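PDB 6JXG: beta-glucosidase from Chaetomella raphigera, which probably hydrolyses terminal, non-reducing beta-D-glucosyl residues, releasing beta-D-glucose, in the breakdown of cellulose. Local coordinates for residues Ala471-Gly485 and Ile492-Val506. Sequence-based numbering, arbitrary orientation.
Sequences ASASKNVIVVINSVG and ILALSSVKAIVWAGV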
loop_
_atom_site.group_PDB
_atom_site.type_symbol
_atom_site.label_atom_id
_atom_site.label_comp_id
_atom_site.label_asym_id
_atom_site.label_seq_id
_atom_site.Cartn_x
_atom_site.Cartn_y
_atom_site.Cartn_z
ATOM N N ALA A 471 -4.447 -13.158 30.548
ATOM C CA ALA A 471 -3.509 -14.272 30.765
ATOM C C ALA A 471 -3.418 -14.695 32.254
ATOM O O ALA A 471 -3.242 -15.841 32.554
ATOM C CB ALA A 471 -2.105 -13.895 30.254
ATOM N N SER A 472 -3.627 -13.746 33.134
ATOM C CA SER A 472 -3.584 -13.964 34.563
ATOM C C SER A 472 -4.760 -14.794 35.073
ATOM O O SER A 472 -4.653 -15.351 36.161
ATOM C CB SER A 472 -3.510 -12.595 35.322
ATOM O OG SER A 472 -4.813 -11.980 35.422
ATOM N N ALA A 473 -5.832 -14.928 34.308
ATOM C CA ALA A 473 -7.043 -15.583 34.774
ATOM C C ALA A 473 -7.525 -16.683 33.843
ATOM O O ALA A 473 -8.614 -17.210 34.017
ATOM C CB ALA A 473 -8.114 -14.550 34.952
ATOM N N SER A 474 -6.728 -16.993 32.814
ATOM C CA SER A 474 -7.068 -18.046 31.868
ATOM C C SER A 474 -5.833 -18.876 31.505
ATOM O O SER A 474 -4.747 -18.333 31.384
ATOM C CB SER A 474 -7.714 -17.452 30.566
ATOM O OG SER A 474 -7.925 -18.441 29.569
ATOM N N LYS A 475 -6.064 -20.168 31.241
ATOM C CA LYS A 475 -5.061 -21.065 30.748
ATOM C C LYS A 475 -5.002 -21.075 29.232
ATOM O O LYS A 475 -4.087 -21.704 28.671
ATOM C CB LYS A 475 -5.384 -22.512 31.099
ATOM C CG LYS A 475 -5.730 -22.769 32.538
ATOM C CD LYS A 475 -4.454 -22.941 33.322
ATOM C CE LYS A 475 -4.826 -23.128 34.782
ATOM N NZ LYS A 475 -3.587 -23.078 35.585
ATOM N N ASN A 476 -5.980 -20.469 28.559
ATOM C CA ASN A 476 -6.095 -20.620 27.092
ATOM C C ASN A 476 -6.515 -19.307 26.494
ATOM O O ASN A 476 -7.716 -19.030 26.402
ATOM C CB ASN A 476 -7.089 -21.699 26.656
ATOM C CG ASN A 476 -6.627 -23.087 27.035
ATOM O OD1 ASN A 476 -5.712 -23.651 26.430
ATOM N ND2 ASN A 476 -7.204 -23.607 28.092
ATOM N N VAL A 477 -5.526 -18.553 26.046
ATOM C CA VAL A 477 -5.775 -17.243 25.513
ATOM C C VAL A 477 -5.417 -17.153 24.057
ATOM O O VAL A 477 -4.283 -17.442 23.671
ATOM C CB VAL A 477 -4.952 -16.191 26.271
ATOM C CG1 VAL A 477 -5.248 -14.777 25.737
ATOM C CG2 VAL A 477 -5.228 -16.291 27.792
ATOM N N ILE A 478 -6.337 -16.629 23.271
ATOM C CA ILE A 478 -6.043 -16.334 21.844
ATOM C C ILE A 478 -5.975 -14.803 21.738
ATOM O O ILE A 478 -6.960 -14.127 22.147
ATOM C CB ILE A 478 -7.229 -16.771 20.991
ATOM C CG1 ILE A 478 -7.583 -18.244 21.258
ATOM C CG2 ILE A 478 -7.013 -16.430 19.515
ATOM C CD1 ILE A 478 -6.524 -19.254 21.008
ATOM N N VAL A 479 -4.878 -14.239 21.256
ATOM C CA VAL A 479 -4.758 -12.792 21.037
ATOM C C VAL A 479 -5.026 -12.458 19.562
ATOM O O VAL A 479 -4.346 -12.938 18.688
ATOM C CB VAL A 479 -3.378 -12.241 21.442
ATOM C CG1 VAL A 479 -3.270 -10.746 21.224
ATOM C CG2 VAL A 479 -3.074 -12.589 22.886
ATOM N N VAL A 480 -6.020 -11.617 19.327
ATOM C CA VAL A 480 -6.287 -10.997 17.988
ATOM C C VAL A 480 -5.795 -9.581 17.969
ATOM O O VAL A 480 -6.253 -8.783 18.802
ATOM C CB VAL A 480 -7.769 -11.050 17.636
ATOM C CG1 VAL A 480 -8.044 -10.351 16.309
ATOM C CG2 VAL A 480 -8.178 -12.489 17.594
ATOM N N ILE A 481 -4.945 -9.237 16.982
ATOM C CA ILE A 481 -4.369 -7.953 16.917
ATOM C C ILE A 481 -4.755 -7.294 15.612
ATOM O O ILE A 481 -4.450 -7.860 14.555
ATOM C CB ILE A 481 -2.850 -8.022 16.995
ATOM C CG1 ILE A 481 -2.375 -8.711 18.251
ATOM C CG2 ILE A 481 -2.224 -6.627 16.977
ATOM C CD1 ILE A 481 -0.849 -8.731 18.390
ATOM N N ASN A 482 -5.425 -6.127 15.704
ATOM C CA ASN A 482 -5.716 -5.293 14.528
ATOM C C ASN A 482 -4.775 -4.076 14.563
ATOM O O ASN A 482 -5.023 -3.123 15.298
ATOM C CB ASN A 482 -7.201 -4.890 14.526
ATOM C CG ASN A 482 -8.115 -6.020 14.172
ATOM O OD1 ASN A 482 -8.213 -6.460 12.970
ATOM N ND2 ASN A 482 -8.794 -6.546 15.170
ATOM N N SER A 483 -3.688 -4.092 13.753
ATOM C CA SER A 483 -2.699 -3.052 13.785
ATOM C C SER A 483 -2.288 -2.603 12.409
ATOM O O SER A 483 -2.198 -3.408 11.475
ATOM C CB SER A 483 -1.428 -3.560 14.486
ATOM O OG SER A 483 -0.323 -2.660 14.437
ATOM N N VAL A 484 -2.033 -1.299 12.330
ATOM C CA VAL A 484 -1.517 -0.624 11.130
ATOM C C VAL A 484 -0.104 -0.961 10.778
ATOM O O VAL A 484 0.348 -0.636 9.675
ATOM C CB VAL A 484 -1.654 0.903 11.243
ATOM C CG1 VAL A 484 -3.122 1.249 11.340
ATOM C CG2 VAL A 484 -0.909 1.477 12.478
ATOM N N GLY A 485 0.643 -1.595 11.704
ATOM C CA GLY A 485 2.025 -1.885 11.442
ATOM C C GLY A 485 2.678 -2.661 12.542
ATOM O O GLY A 485 2.009 -2.992 13.501
ATOM N N ILE A 492 3.762 -9.884 25.312
ATOM C CA ILE A 492 2.641 -10.764 25.107
ATOM C C ILE A 492 3.139 -12.195 25.020
ATOM O O ILE A 492 2.572 -13.081 25.671
ATOM C CB ILE A 492 1.823 -10.354 23.875
ATOM C CG1 ILE A 492 1.106 -9.077 24.264
ATOM C CG2 ILE A 492 0.914 -11.491 23.421
ATOM C CD1 ILE A 492 0.341 -8.421 23.125
ATOM N N LEU A 493 4.222 -12.406 24.273
ATOM C CA LEU A 493 4.819 -13.703 24.068
ATOM C C LEU A 493 5.381 -14.368 25.345
ATOM O O LEU A 493 5.462 -15.597 25.443
ATOM C CB LEU A 493 5.957 -13.567 23.044
ATOM C CG LEU A 493 5.523 -13.332 21.574
ATOM C CD1 LEU A 493 6.690 -12.860 20.745
ATOM C CD2 LEU A 493 4.863 -14.553 20.979
ATOM N N ALA A 494 5.719 -13.568 26.310
ATOM C CA ALA A 494 6.241 -14.053 27.589
ATOM C C ALA A 494 5.148 -14.667 28.429
ATOM O O ALA A 494 5.435 -15.220 29.454
ATOM C CB ALA A 494 6.914 -12.918 28.352
ATOM N N LEU A 495 3.903 -14.592 27.990
ATOM C CA LEU A 495 2.794 -15.142 28.742
ATOM C C LEU A 495 2.506 -16.554 28.370
ATOM O O LEU A 495 2.097 -16.819 27.244
ATOM C CB LEU A 495 1.528 -14.289 28.546
ATOM C CG LEU A 495 1.697 -12.830 28.985
ATOM C CD1 LEU A 495 0.569 -11.968 28.369
ATOM C CD2 LEU A 495 1.674 -12.698 30.515
ATOM N N SER A 496 2.684 -17.485 29.305
ATOM C CA SER A 496 2.526 -18.886 28.929
ATOM C C SER A 496 1.084 -19.256 28.563
ATOM O O SER A 496 0.866 -20.134 27.769
ATOM C CB SER A 496 3.069 -19.796 30.039
ATOM O OG SER A 496 2.210 -19.596 31.150
ATOM N N SER A 497 0.071 -18.577 29.060
ATOM C CA SER A 497 -1.283 -18.906 28.659
ATOM C C SER A 497 -1.711 -18.417 27.238
ATOM O O SER A 497 -2.744 -18.830 26.737
ATOM C CB SER A 497 -2.323 -18.399 29.704
ATOM O OG SER A 497 -1.935 -17.162 30.224
ATOM N N VAL A 498 -0.901 -17.594 26.608
ATOM C CA VAL A 498 -1.200 -17.121 25.214
ATOM C C VAL A 498 -0.820 -18.251 24.266
ATOM O O VAL A 498 0.389 -18.619 24.113
ATOM C CB VAL A 498 -0.467 -15.840 24.872
ATOM C CG1 VAL A 498 -0.623 -15.495 23.361
ATOM C CG2 VAL A 498 -1.006 -14.678 25.716
ATOM N N LYS A 499 -1.852 -18.877 23.751
ATOM C CA LYS A 499 -1.709 -20.073 22.940
ATOM C C LYS A 499 -1.718 -19.759 21.446
ATOM O O LYS A 499 -1.209 -20.566 20.684
ATOM C CB LYS A 499 -2.844 -21.075 23.206
ATOM C CG LYS A 499 -3.023 -21.462 24.689
ATOM C CD LYS A 499 -1.738 -22.016 25.282
ATOM C CE LYS A 499 -1.962 -22.558 26.683
ATOM N NZ LYS A 499 -0.627 -22.714 27.254
ATOM N N ALA A 500 -2.298 -18.624 21.033
ATOM C CA ALA A 500 -2.301 -18.234 19.590
ATOM C C ALA A 500 -2.344 -16.723 19.450
ATOM O O ALA A 500 -2.937 -16.014 20.286
ATOM C CB ALA A 500 -3.413 -18.916 18.837
ATOM N N ILE A 501 -1.587 -16.210 18.479
ATOM C CA ILE A 501 -1.600 -14.801 18.172
ATOM C C ILE A 501 -1.973 -14.678 16.672
ATOM O O ILE A 501 -1.287 -15.213 15.800
ATOM C CB ILE A 501 -0.250 -14.134 18.453
ATOM C CG1 ILE A 501 0.112 -14.259 19.925
ATOM C CG2 ILE A 501 -0.309 -12.663 18.124
ATOM C CD1 ILE A 501 1.466 -13.680 20.192
ATOM N N VAL A 502 -3.087 -13.989 16.422
ATOM C CA VAL A 502 -3.571 -13.736 15.071
ATOM C C VAL A 502 -3.332 -12.285 14.696
ATOM O O VAL A 502 -3.911 -11.411 15.299
ATOM C CB VAL A 502 -5.061 -14.017 15.034
ATOM C CG1 VAL A 502 -5.587 -13.752 13.651
ATOM C CG2 VAL A 502 -5.318 -15.446 15.597
ATOM N N TRP A 503 -2.420 -12.036 13.749
ATOM C CA TRP A 503 -2.127 -10.700 13.256
ATOM C C TRP A 503 -3.146 -10.423 12.134
ATOM O O TRP A 503 -2.940 -10.766 10.944
ATOM C CB TRP A 503 -0.687 -10.674 12.777
ATOM C CG TRP A 503 -0.170 -9.403 12.462
ATOM C CD1 TRP A 503 -0.065 -8.880 11.206
ATOM C CD2 TRP A 503 0.412 -8.462 13.366
ATOM N NE1 TRP A 503 0.488 -7.635 11.284
ATOM C CE2 TRP A 503 0.821 -7.353 12.596
ATOM C CE3 TRP A 503 0.613 -8.433 14.734
ATOM C CZ2 TRP A 503 1.368 -6.240 13.153
ATOM C CZ3 TRP A 503 1.152 -7.302 15.303
ATOM C CH2 TRP A 503 1.532 -6.225 14.521
ATOM N N ALA A 504 -4.245 -9.795 12.511
ATOM C CA ALA A 504 -5.412 -9.721 11.614
ATOM C C ALA A 504 -5.386 -8.488 10.721
ATOM O O ALA A 504 -6.169 -8.392 9.771
ATOM C CB ALA A 504 -6.667 -9.686 12.465
ATOM N N GLY A 505 -4.509 -7.527 11.053
ATOM C CA GLY A 505 -4.325 -6.305 10.275
ATOM C C GLY A 505 -5.464 -5.323 10.359
ATOM O O GLY A 505 -6.164 -5.285 11.369
ATOM N N VAL A 506 -5.692 -4.579 9.266
ATOM C CA VAL A 506 -6.643 -3.490 9.198
ATOM C C VAL A 506 -7.311 -3.598 7.830
ATOM O O VAL A 506 -6.730 -3.316 6.794
ATOM C CB VAL A 506 -6.021 -2.107 9.478
ATOM C CG1 VAL A 506 -5.746 -1.971 10.968
ATOM C CG2 VAL A 506 -4.669 -1.963 8.796
HETATM O O HOH W 1 -1.679 -22.700 30.035
HETATM O O HOH W 2 -2.328 -6.689 12.959
#
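Val-479 and Ile-481 lie alongside Val-498, Ile-501 and Trp-503 in two parallel strands, 477-483 and 498-503, joined by a ladder of six backbone hydrogen bonds. In mid-ladder Val-502 N meets Val-479 O almost head-on, at 2.8 Å with a C=O...N angle of 172°. Near the start, Val-477 O takes the N-H of Lys-499; a beta bulge then shifts the register between Val-477 and Ile-478, so the next bond runs from Val-479 N to Ala-500 O.

Apolar contacts line both faces, where branched residues suit extended backbone. Val-479 CG2, placed beside its own backbone N, lies 3.8 Å from Val-498 CG1, and helix 463-471 covers both through Val-467. Ile-481 CG2 meets Trp-503 CZ3 obliquely at 3.8 Å, while Gly-485 O approaches the indole edge near its plane, 3.3 Å from CZ2; Tyr-531 takes the ring's NE1. On the opposite face Ile-478 CD1 reaches Ala-500 CB, whose small size admits it.

Polar links finish the ends. A water bonded to Ile-481 O, Ser-483 N and Gly-505 N sits 3.1 Å above the indole plane, over its centre. Lys-499, bent at chi2 (-56°), brings NZ to Ser-496 O and, through another water, to Lys-475 O. A leucine in its place would probably leave that water and Ser-496 O without their ammonium partner.

This is a parallel beta-alpha-beta unit, with helix 490-493 in the crossover, within the mixed sheet of the glycoside hydrolase family 3 C-terminal domain.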